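Local atomic coordinates of mariner Mos1 transposase (Drosophila mauritiana, PDB entry 4MDB), a protein that catalyses cut-and-paste DNA transposition of the Mos1 element, using two divalent metal ions in each catalytic domain of the homodimer. Residues A[13-18]-A[150-155]; A[169-174]-A[187-192]; A[82-87]-A[107-112]. The protein carries 1 engineered substitution. One frame throughout, in Å; residues are numbered along the deposited sequence.

Overall arrangement
The catalytic domain of Mos1 joins distant pieces of the sequence around a mixed sheet of RNase H type. Starting at the N terminus, helix 6-25 has, of the three contacts, the partner most distant in sequence: contact 1 closes a loop of 131 residues when the chain leaves strand 149-150. Inside that loop lies contact 3, a short closure that lays helix 96-113 against edge strand 81-87. Contact 2 follows in series and pairs helix 162-175 with helix 183-196. Contacts 2 and 3 have centres about 17 Å apart and touch through Tyr-85, which hydrogen-bonds Asp-191. Contact 1 lies across the chain's centre from both.

Contact 1. Residues A[13-18]-A[150-155]; sequences KNTCEI and VLPHAA
Thr-15 and Pro-152 meet through carbon: the methyl CG2 of Thr-15 lies 3.8 Å from CB of Pro-152 and equally far from the Pro-152 carbonyl oxygen. The case illustrates how one small branched residue can seat a loop on a helix. Thr-15 is the residue of helix 6-25 most deeply covered here, and its methyl goes to the loop because CG2 is anti to the backbone N (chi1, measured to OG1, is -62°). The same rotation turns OG1 back along the helix, where it bonds to the carbonyl O of Arg-11, one turn earlier. The threonine thus spends its polar branch on its own helix and its apolar branch on the partner.

The proline meets the methyl at a slant, offering CB rather than the whole ring. One helical turn further on, Ile-18 flanks it loosely, its side chain standing 5.0 Å off at the nearest. On the far side of Thr-15 comes Ala-154, whose CB is 4.4 Å from OG1 of Thr-15; that methyl also touches Arg-11 and Arg-12. Pro-152 and Ala-154 both face the helix in this extended run, whereas His-153 between them points away, into the domain.

That division of labour links the contact to the catalytic centre. The nearest side-chain atoms of His-153 and Asp-129, a magnesium ligand, are about 4 Å apart, and the carbonyl of His-153 accepts a bond from Asn-130 of the raltegravir pocket. Ala-155, next along, touches the bound drug. The arrangement thus backs the DDD active site of an RNase H-like recombinase: the loop after the last strand runs beside the metal site, and the N-terminal helix packs on its other side.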
loop_
_atom_site.group_PDB
_atom_site.type_symbol
_atom_site.label_atom_id
_atom_site.label_comp_id
_atom_site.label_asym_id
_atom_site.label_seq_id
_atom_site.Cartn_x
_atom_site.Cartn_y
_atom_site.Cartn_z
ATOM N N LYS A 13 15.575 10.840 2.759
ATOM C CA LYS A 13 16.768 10.592 1.940
ATOM C C LYS A 13 17.467 9.352 2.364
ATOM O O LYS A 13 17.882 8.534 1.526
ATOM C CB LYS A 13 17.762 11.820 1.969
ATOM C CG LYS A 13 18.848 11.747 0.993
ATOM C CD LYS A 13 19.896 12.813 1.285
ATOM C CE LYS A 13 20.879 12.763 0.168
ATOM N NZ LYS A 13 22.127 13.564 0.441
ATOM N N ASN A 14 17.593 9.175 3.658
ATOM C CA ASN A 14 18.335 8.039 4.210
ATOM C C ASN A 14 17.628 6.690 3.853
ATOM O O ASN A 14 18.289 5.726 3.435
ATOM C CB ASN A 14 18.439 8.127 5.723
ATOM C CG ASN A 14 19.445 9.189 6.173
ATOM O OD1 ASN A 14 20.235 9.702 5.346
ATOM N ND2 ASN A 14 19.446 9.503 7.480
ATOM N N THR A 15 16.313 6.719 3.985
ATOM C CA THR A 15 15.462 5.496 3.648
ATOM C C THR A 15 15.624 5.162 2.177
ATOM O O THR A 15 15.906 3.992 1.822
ATOM C CB THR A 15 14.035 5.718 4.035
ATOM O OG1 THR A 15 14.013 5.907 5.477
ATOM C CG2 THR A 15 13.140 4.494 3.653
ATOM N N CYS A 16 15.485 6.167 1.309
ATOM C CA CYS A 16 15.682 5.922 -0.127
ATOM C C CYS A 16 17.097 5.410 -0.489
ATOM O O CYS A 16 17.267 4.596 -1.379
ATOM C CB CYS A 16 15.339 7.126 -0.960
ATOM S SG CYS A 16 13.574 7.518 -0.838
ATOM N N GLU A 17 18.138 5.956 0.169
ATOM C CA GLU A 17 19.508 5.444 -0.083
ATOM C C GLU A 17 19.657 3.953 0.207
ATOM O O GLU A 17 20.270 3.211 -0.590
ATOM C CB GLU A 17 20.550 6.220 0.771
ATOM C CG GLU A 17 20.780 7.640 0.265
ATOM C CD GLU A 17 21.820 8.396 1.115
ATOM O OE1 GLU A 17 22.389 9.369 0.583
ATOM O OE2 GLU A 17 22.106 7.979 2.274
ATOM N N ILE A 18 19.083 3.545 1.332
ATOM C CA ILE A 18 19.133 2.173 1.829
ATOM C C ILE A 18 18.395 1.298 0.809
ATOM O O ILE A 18 18.924 0.236 0.399
ATOM C CB ILE A 18 18.531 2.024 3.218
ATOM C CG1 ILE A 18 19.417 2.703 4.278
ATOM C CG2 ILE A 18 18.325 0.559 3.621
ATOM C CD1 ILE A 18 18.660 2.944 5.560
ATOM N N VAL A 150 9.448 -6.228 6.871
ATOM C CA VAL A 150 8.816 -4.932 6.844
ATOM C C VAL A 150 9.821 -3.887 6.332
ATOM O O VAL A 150 10.907 -3.672 6.898
ATOM C CB VAL A 150 8.241 -4.580 8.204
ATOM C CG1 VAL A 150 7.609 -3.199 8.182
ATOM C CG2 VAL A 150 7.221 -5.623 8.580
ATOM N N LEU A 151 9.492 -3.302 5.205
ATOM C CA LEU A 151 10.346 -2.319 4.577
ATOM C C LEU A 151 10.242 -1.001 5.322
ATOM O O LEU A 151 9.208 -0.634 5.807
ATOM C CB LEU A 151 9.891 -2.219 3.096
ATOM C CG LEU A 151 10.893 -2.256 1.995
ATOM C CD1 LEU A 151 11.960 -3.353 1.990
ATOM C CD2 LEU A 151 10.248 -2.081 0.645
ATOM N N PRO A 152 11.378 -0.270 5.431
ATOM C CA PRO A 152 11.377 1.058 6.002
ATOM C C PRO A 152 10.553 1.994 5.134
ATOM O O PRO A 152 10.517 1.815 3.930
ATOM C CB PRO A 152 12.834 1.484 5.927
ATOM C CG PRO A 152 13.509 0.548 5.104
ATOM C CD PRO A 152 12.698 -0.729 5.018
ATOM N N HIS A 153 9.867 2.894 5.778
ATOM C CA HIS A 153 9.084 3.887 5.097
ATOM C C HIS A 153 9.086 5.098 5.967
ATOM O O HIS A 153 8.713 5.041 7.112
ATOM C CB HIS A 153 7.668 3.412 4.872
ATOM C CG HIS A 153 6.860 4.298 3.991
ATOM N ND1 HIS A 153 7.043 4.353 2.641
ATOM C CD2 HIS A 153 5.843 5.145 4.260
ATOM C CE1 HIS A 153 6.219 5.226 2.111
ATOM N NE2 HIS A 153 5.453 5.700 3.079
ATOM N N ALA A 154 9.493 6.207 5.370
ATOM C CA ALA A 154 9.460 7.517 6.015
ATOM C C ALA A 154 8.091 8.154 6.122
ATOM O O ALA A 154 7.259 8.132 5.214
ATOM C CB ALA A 154 10.388 8.443 5.243
ATOM N N ALA A 155 7.877 8.844 7.227
ATOM C CA ALA A 155 6.733 9.738 7.375
ATOM C C ALA A 155 6.505 10.771 6.248
ATOM O O ALA A 155 7.470 11.207 5.608
ATOM C CB ALA A 155 6.879 10.404 8.732
#

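Contact 2. Residues A[169-174]-A[187-192]; sequences ASMGHA and KKWLDE
Trp-189 reaches across from its own helix edge first, and Met-171 and Ala-174 of the partner helix receive that edge. It is a worked example of how a large flat side chain can bridge helices that stay far apart: the axes of the two short segments come no closer than 12.4 Å, at 129° between their directions. CG of Trp-189 is anti to its own backbone N (chi1 -174°), a setting that sends the indole out toward the partner helix with its six-membered ring leading.

Both approaching carbons lie close to the plane of the indole, so they meet its rim and not its faces. CB of Ala-174 abuts CZ2 of Trp-189 at 3.5 Å, a close fit for a methyl on an aromatic rim. Next along the rim, CG of Met-171 sits 3.8 Å from CZ3 of Trp-189 and just as near to CH2. Residues 171 and 174 are one turn apart on their helix, and this spacing lets them share one ring edge.

Beyond CG the methionine departs from the indole. Its chain is extended as far as the sulfur and then bends (chi3 -72°), passing Leu-190 at roughly a right angle. SD of Met-171 comes within 3.8 Å of CD2 of Leu-190, and the CE methyl is hardly farther from the same carbon. All of this is apolar packing.

The helix of Met-171 also carries His-173, a residue important for base-specific DNA binding. Around the contact, Trp-193 stacks on Trp-189 and also touches Met-171 and Ala-174; Phe-180 meets Trp-189 edge-to-face, and Phe-194 touches Met-171. Leu-73 of strand 69-78 touches both Met-171 and Leu-190, so the helix pair rests against the central sheet.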
loop_
_atom_site.group_PDB
_atom_site.type_symbol
_atom_site.label_atom_id
_atom_site.label_comp_id
_atom_site.label_asym_id
_atom_site.label_seq_id
_atom_site.Cartn_x
_atom_site.Cartn_y
_atom_site.Cartn_z
ATOM N N ALA A 169 -3.971 7.306 -7.044
ATOM C CA ALA A 169 -3.821 8.402 -8.030
ATOM C C ALA A 169 -4.737 8.125 -9.233
ATOM O O ALA A 169 -5.603 8.935 -9.584
ATOM C CB ALA A 169 -2.381 8.530 -8.473
ATOM N N SER A 170 -4.653 6.925 -9.777
ATOM C CA SER A 170 -5.524 6.481 -10.911
ATOM C C SER A 170 -6.968 6.392 -10.459
ATOM O O SER A 170 -7.878 6.859 -11.167
ATOM C CB SER A 170 -5.103 5.095 -11.369
ATOM O OG SER A 170 -5.777 4.749 -12.553
ATOM N N MET A 171 -7.198 5.794 -9.301
ATOM C CA MET A 171 -8.578 5.511 -8.770
ATOM C C MET A 171 -9.285 6.810 -8.452
ATOM O O MET A 171 -10.452 6.997 -8.742
ATOM C CB MET A 171 -8.514 4.704 -7.500
ATOM C CG MET A 171 -9.850 4.089 -7.067
ATOM S SD MET A 171 -9.858 3.439 -5.427
ATOM C CE MET A 171 -8.830 1.999 -5.770
ATOM N N GLY A 172 -8.551 7.744 -7.879
ATOM C CA GLY A 172 -9.180 9.012 -7.526
ATOM C C GLY A 172 -9.783 9.788 -8.674
ATOM O O GLY A 172 -10.855 10.413 -8.527
ATOM N N HIS A 173 -9.143 9.738 -9.841
ATOM C CA HIS A 173 -9.735 10.366 -11.020
ATOM C C HIS A 173 -11.041 9.736 -11.440
ATOM O O HIS A 173 -12.003 10.438 -11.790
ATOM C CB HIS A 173 -8.728 10.423 -12.180
ATOM C CG HIS A 173 -7.443 11.077 -11.806
ATOM N ND1 HIS A 173 -7.387 12.327 -11.208
ATOM C CD2 HIS A 173 -6.158 10.653 -11.899
ATOM C CE1 HIS A 173 -6.126 12.664 -11.006
ATOM N NE2 HIS A 173 -5.366 11.661 -11.407
ATOM N N ALA A 174 -11.114 8.418 -11.379
ATOM C CA ALA A 174 -12.340 7.730 -11.768
ATOM C C ALA A 174 -13.427 7.936 -10.712
ATOM O O ALA A 174 -14.588 8.113 -11.032
ATOM C CB ALA A 174 -12.075 6.262 -11.958
ATOM N N LYS A 187 -18.445 -1.357 -3.524
ATOM C CA LYS A 187 -17.809 -2.658 -3.663
ATOM C C LYS A 187 -17.819 -3.177 -5.127
ATOM O O LYS A 187 -16.784 -3.625 -5.663
ATOM C CB LYS A 187 -18.517 -3.628 -2.712
ATOM C CG LYS A 187 -17.660 -4.754 -2.150
ATOM C CD LYS A 187 -18.299 -5.330 -0.881
ATOM C CE LYS A 187 -17.430 -6.376 -0.163
ATOM N NZ LYS A 187 -16.357 -5.766 0.673
ATOM N N LYS A 188 -18.968 -3.111 -5.801
ATOM C CA LYS A 188 -18.999 -3.464 -7.211
ATOM C C LYS A 188 -18.134 -2.567 -8.106
ATOM O O LYS A 188 -17.441 -3.041 -9.016
ATOM C CB LYS A 188 -20.423 -3.404 -7.787
ATOM C CG LYS A 188 -20.466 -4.000 -9.209
ATOM C CD LYS A 188 -20.582 -5.530 -9.133
ATOM C CE LYS A 188 -19.721 -6.242 -10.170
ATOM N NZ LYS A 188 -20.185 -6.009 -11.577
ATOM N N TRP A 189 -18.210 -1.264 -7.895
ATOM C CA TRP A 189 -17.370 -0.378 -8.676
ATOM C C TRP A 189 -15.887 -0.786 -8.481
ATOM O O TRP A 189 -15.131 -0.915 -9.460
ATOM C CB TRP A 189 -17.585 1.078 -8.273
ATOM C CG TRP A 189 -16.863 1.959 -9.129
ATOM C CD1 TRP A 189 -17.255 2.423 -10.335
ATOM C CD2 TRP A 189 -15.553 2.499 -8.893
ATOM N NE1 TRP A 189 -16.284 3.205 -10.870
ATOM C CE2 TRP A 189 -15.220 3.261 -10.007
ATOM C CE3 TRP A 189 -14.621 2.360 -7.873
ATOM C CZ2 TRP A 189 -14.010 3.926 -10.115
ATOM C CZ3 TRP A 189 -13.386 3.017 -8.015
ATOM C CH2 TRP A 189 -13.107 3.761 -9.082
ATOM N N LEU A 190 -15.512 -1.057 -7.233
ATOM C CA LEU A 190 -14.077 -1.449 -7.003
ATOM C C LEU A 190 -13.739 -2.782 -7.617
ATOM O O LEU A 190 -12.704 -2.919 -8.235
ATOM C CB LEU A 190 -13.721 -1.439 -5.516
ATOM C CG LEU A 190 -13.749 -0.136 -4.773
ATOM C CD1 LEU A 190 -13.841 -0.423 -3.323
ATOM C CD2 LEU A 190 -12.517 0.686 -5.060
ATOM N N ASP A 191 -14.595 -3.790 -7.440
ATOM C CA ASP A 191 -14.398 -5.080 -8.124
ATOM C C ASP A 191 -14.161 -4.912 -9.587
ATOM O O ASP A 191 -13.177 -5.433 -10.118
ATOM C CB ASP A 191 -15.580 -6.041 -7.894
ATOM C CG ASP A 191 -15.628 -6.560 -6.493
ATOM O OD1 ASP A 191 -14.574 -6.542 -5.797
ATOM O OD2 ASP A 191 -16.737 -6.971 -6.056
ATOM N N GLU A 192 -15.007 -4.153 -10.259
ATOM C CA GLU A 192 -14.858 -3.950 -11.706
ATOM C C GLU A 192 -13.600 -3.157 -12.094
ATOM O O GLU A 192 -12.939 -3.462 -13.067
ATOM C CB GLU A 192 -16.052 -3.221 -12.355
ATOM C CG GLU A 192 -17.384 -3.937 -12.409
ATOM C CD GLU A 192 -18.436 -3.106 -13.145
ATOM O OE1 GLU A 192 -18.137 -2.615 -14.269
ATOM O OE2 GLU A 192 -19.557 -2.933 -12.601
#

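Contact 3. Residues A[82-87]-A[107-112]; sequences VIYYEL and NRALQR
Tyr-84 presents a ring that Ala-109 approaches only obliquely, neither squarely over a face nor at an edge; the firmer touch is between their CB atoms, 3.9 Å apart. Asn-105 and Leu-106, earlier on the same helix, also pack against this tyrosine. With CG anti to the backbone N (chi1 179°), the ring is carried alongside the helix toward Glu-86, whose OE1 accepts a hydrogen bond from NE2 of Gln-102.

Next to it, Ile-83 grips the helix by two branches. CG2 lies 4.0 Å from CB of Ala-109, while CD1 meets CD1 of Leu-110 at 3.7 Å. The methyl of Ala-109 also rests 3.7 Å from the carbonyl O of Ile-83, so it settles against strand backbone as well as side chains.

Two consecutive strand residues can face one helix because of a classic beta bulge: Ile-83 and Tyr-84 both lie opposite Trp-76 of strand 69-78. Regular alternation resumes with Tyr-85, which points to the other side of the sheet and packs on helix 183-196.

The close approach of the segment axes, 7.4 Å, is consistent with the small side chain of Ala-109 facing the strand. What joins helix 96-113 to this edge strand is thus apolar fit, largely buried, while the polar ends of Tyr-84 and Glu-86 lie beyond it.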
loop_
_atom_site.group_PDB
_atom_site.type_symbol
_atom_site.label_atom_id
_atom_site.label_comp_id
_atom_site.label_asym_id
_atom_site.label_seq_id
_atom_site.Cartn_x
_atom_site.Cartn_y
_atom_site.Cartn_z
ATOM N N VAL A 82 -4.451 -6.841 -7.358
ATOM C CA VAL A 82 -4.989 -6.763 -6.036
ATOM C C VAL A 82 -5.095 -8.118 -5.360
ATOM O O VAL A 82 -5.688 -9.076 -5.972
ATOM C CB VAL A 82 -6.372 -6.017 -6.074
ATOM C CG1 VAL A 82 -7.031 -6.112 -4.735
ATOM C CG2 VAL A 82 -6.147 -4.595 -6.571
ATOM N N ILE A 83 -4.568 -8.262 -4.164
ATOM C CA ILE A 83 -4.593 -9.500 -3.406
ATOM C C ILE A 83 -5.870 -9.612 -2.572
ATOM O O ILE A 83 -6.554 -10.642 -2.552
ATOM C CB ILE A 83 -3.294 -9.688 -2.595
ATOM C CG1 ILE A 83 -2.071 -9.712 -3.551
ATOM C CG2 ILE A 83 -3.306 -10.951 -1.733
ATOM C CD1 ILE A 83 -0.752 -9.342 -2.909
ATOM N N TYR A 84 -6.214 -8.537 -1.843
ATOM C CA TYR A 84 -7.209 -8.575 -0.839
ATOM C C TYR A 84 -7.622 -7.155 -0.583
ATOM O O TYR A 84 -6.808 -6.267 -0.659
ATOM C CB TYR A 84 -6.719 -9.201 0.425
ATOM C CG TYR A 84 -7.717 -9.247 1.548
ATOM C CD1 TYR A 84 -8.855 -10.026 1.432
ATOM C CD2 TYR A 84 -7.584 -8.488 2.700
ATOM C CE1 TYR A 84 -9.763 -10.136 2.487
ATOM C CE2 TYR A 84 -8.469 -8.605 3.754
ATOM C CZ TYR A 84 -9.568 -9.413 3.620
ATOM O OH TYR A 84 -10.469 -9.433 4.640
ATOM N N TYR A 85 -8.889 -6.905 -0.369
ATOM C CA TYR A 85 -9.325 -5.596 0.186
ATOM C C TYR A 85 -10.543 -5.726 1.061
ATOM O O TYR A 85 -11.299 -6.719 0.978
ATOM C CB TYR A 85 -9.572 -4.587 -0.934
ATOM C CG TYR A 85 -10.898 -4.702 -1.683
ATOM C CD1 TYR A 85 -11.013 -5.485 -2.824
ATOM C CD2 TYR A 85 -12.018 -3.985 -1.262
ATOM C CE1 TYR A 85 -12.216 -5.573 -3.523
ATOM C CE2 TYR A 85 -13.235 -4.091 -1.927
ATOM C CZ TYR A 85 -13.327 -4.858 -3.065
ATOM O OH TYR A 85 -14.529 -4.973 -3.709
ATOM N N GLU A 86 -10.680 -4.743 1.934
ATOM C CA GLU A 86 -11.911 -4.576 2.752
ATOM C C GLU A 86 -12.450 -3.186 2.590
ATOM O O GLU A 86 -11.692 -2.204 2.459
ATOM C CB GLU A 86 -11.617 -4.891 4.210
ATOM C CG GLU A 86 -11.259 -6.326 4.517
ATOM C CD GLU A 86 -11.034 -6.588 5.983
ATOM O OE1 GLU A 86 -11.251 -5.627 6.798
ATOM O OE2 GLU A 86 -10.544 -7.698 6.360
ATOM N N LEU A 87 -13.788 -3.085 2.583
ATOM C CA LEU A 87 -14.464 -1.818 2.605
ATOM C C LEU A 87 -15.194 -1.806 3.965
ATOM O O LEU A 87 -15.980 -2.737 4.331
ATOM C CB LEU A 87 -15.352 -1.682 1.395
ATOM C CG LEU A 87 -15.996 -0.328 1.119
ATOM C CD1 LEU A 87 -15.029 0.739 0.581
ATOM C CD2 LEU A 87 -17.187 -0.486 0.205
ATOM N N ASN A 107 -3.062 -12.706 4.564
ATOM C CA ASN A 107 -2.156 -13.837 4.446
ATOM C C ASN A 107 -2.957 -15.019 3.844
ATOM O O ASN A 107 -2.423 -15.754 3.022
ATOM C CB ASN A 107 -1.590 -14.204 5.819
ATOM C CG ASN A 107 -0.660 -15.370 5.777
ATOM O OD1 ASN A 107 -0.883 -16.442 6.440
ATOM N ND2 ASN A 107 0.312 -15.248 5.021
ATOM N N ARG A 108 -4.192 -15.199 4.249
ATOM C CA ARG A 108 -5.012 -16.262 3.650
ATOM C C ARG A 108 -5.212 -16.055 2.144
ATOM O O ARG A 108 -5.006 -16.979 1.353
ATOM C CB ARG A 108 -6.360 -16.357 4.372
ATOM C CG ARG A 108 -6.312 -16.814 5.814
ATOM C CD ARG A 108 -7.644 -17.573 5.999
ATOM N NE ARG A 108 -7.898 -18.008 7.355
ATOM C CZ ARG A 108 -8.781 -18.953 7.676
ATOM N NH1 ARG A 108 -9.485 -19.596 6.729
ATOM N NH2 ARG A 108 -8.953 -19.271 8.959
ATOM N N ALA A 109 -5.520 -14.816 1.723
ATOM C CA ALA A 109 -5.635 -14.466 0.347
ATOM C C ALA A 109 -4.346 -14.703 -0.437
ATOM O O ALA A 109 -4.365 -15.223 -1.536
ATOM C CB ALA A 109 -6.086 -13.032 0.207
ATOM N N LEU A 110 -3.203 -14.337 0.153
ATOM C CA LEU A 110 -1.902 -14.467 -0.470
ATOM C C LEU A 110 -1.604 -15.976 -0.721
ATOM O O LEU A 110 -1.134 -16.327 -1.810
ATOM C CB LEU A 110 -0.863 -13.961 0.495
ATOM C CG LEU A 110 0.399 -13.247 0.138
ATOM C CD1 LEU A 110 0.358 -12.447 -1.144
ATOM C CD2 LEU A 110 0.574 -12.252 1.307
ATOM N N GLN A 111 -1.922 -16.825 0.247
ATOM C CA GLN A 111 -1.723 -18.290 0.084
ATOM C C GLN A 111 -2.516 -18.858 -1.096
ATOM O O GLN A 111 -2.032 -19.674 -1.895
ATOM C CB GLN A 111 -2.208 -19.027 1.318
ATOM C CG GLN A 111 -1.179 -19.780 2.079
ATOM C CD GLN A 111 -0.403 -18.866 2.923
ATOM O OE1 GLN A 111 0.407 -18.090 2.424
ATOM N NE2 GLN A 111 -0.656 -18.913 4.211
ATOM N N ARG A 112 -3.750 -18.413 -1.199
ATOM C CA ARG A 112 -4.636 -18.820 -2.255
ATOM C C ARG A 112 -4.289 -18.272 -3.629
ATOM O O ARG A 112 -4.493 -18.927 -4.651
ATOM C CB ARG A 112 -6.061 -18.392 -1.861
ATOM C CG ARG A 112 -7.135 -18.855 -2.851
ATOM C CD ARG A 112 -8.539 -18.560 -2.304
ATOM N NE ARG A 112 -8.757 -17.133 -2.050
ATOM C CZ ARG A 112 -8.993 -16.224 -2.956
ATOM N NH1 ARG A 112 -9.076 -16.500 -4.258
ATOM N NH2 ARG A 112 -9.144 -14.970 -2.551
#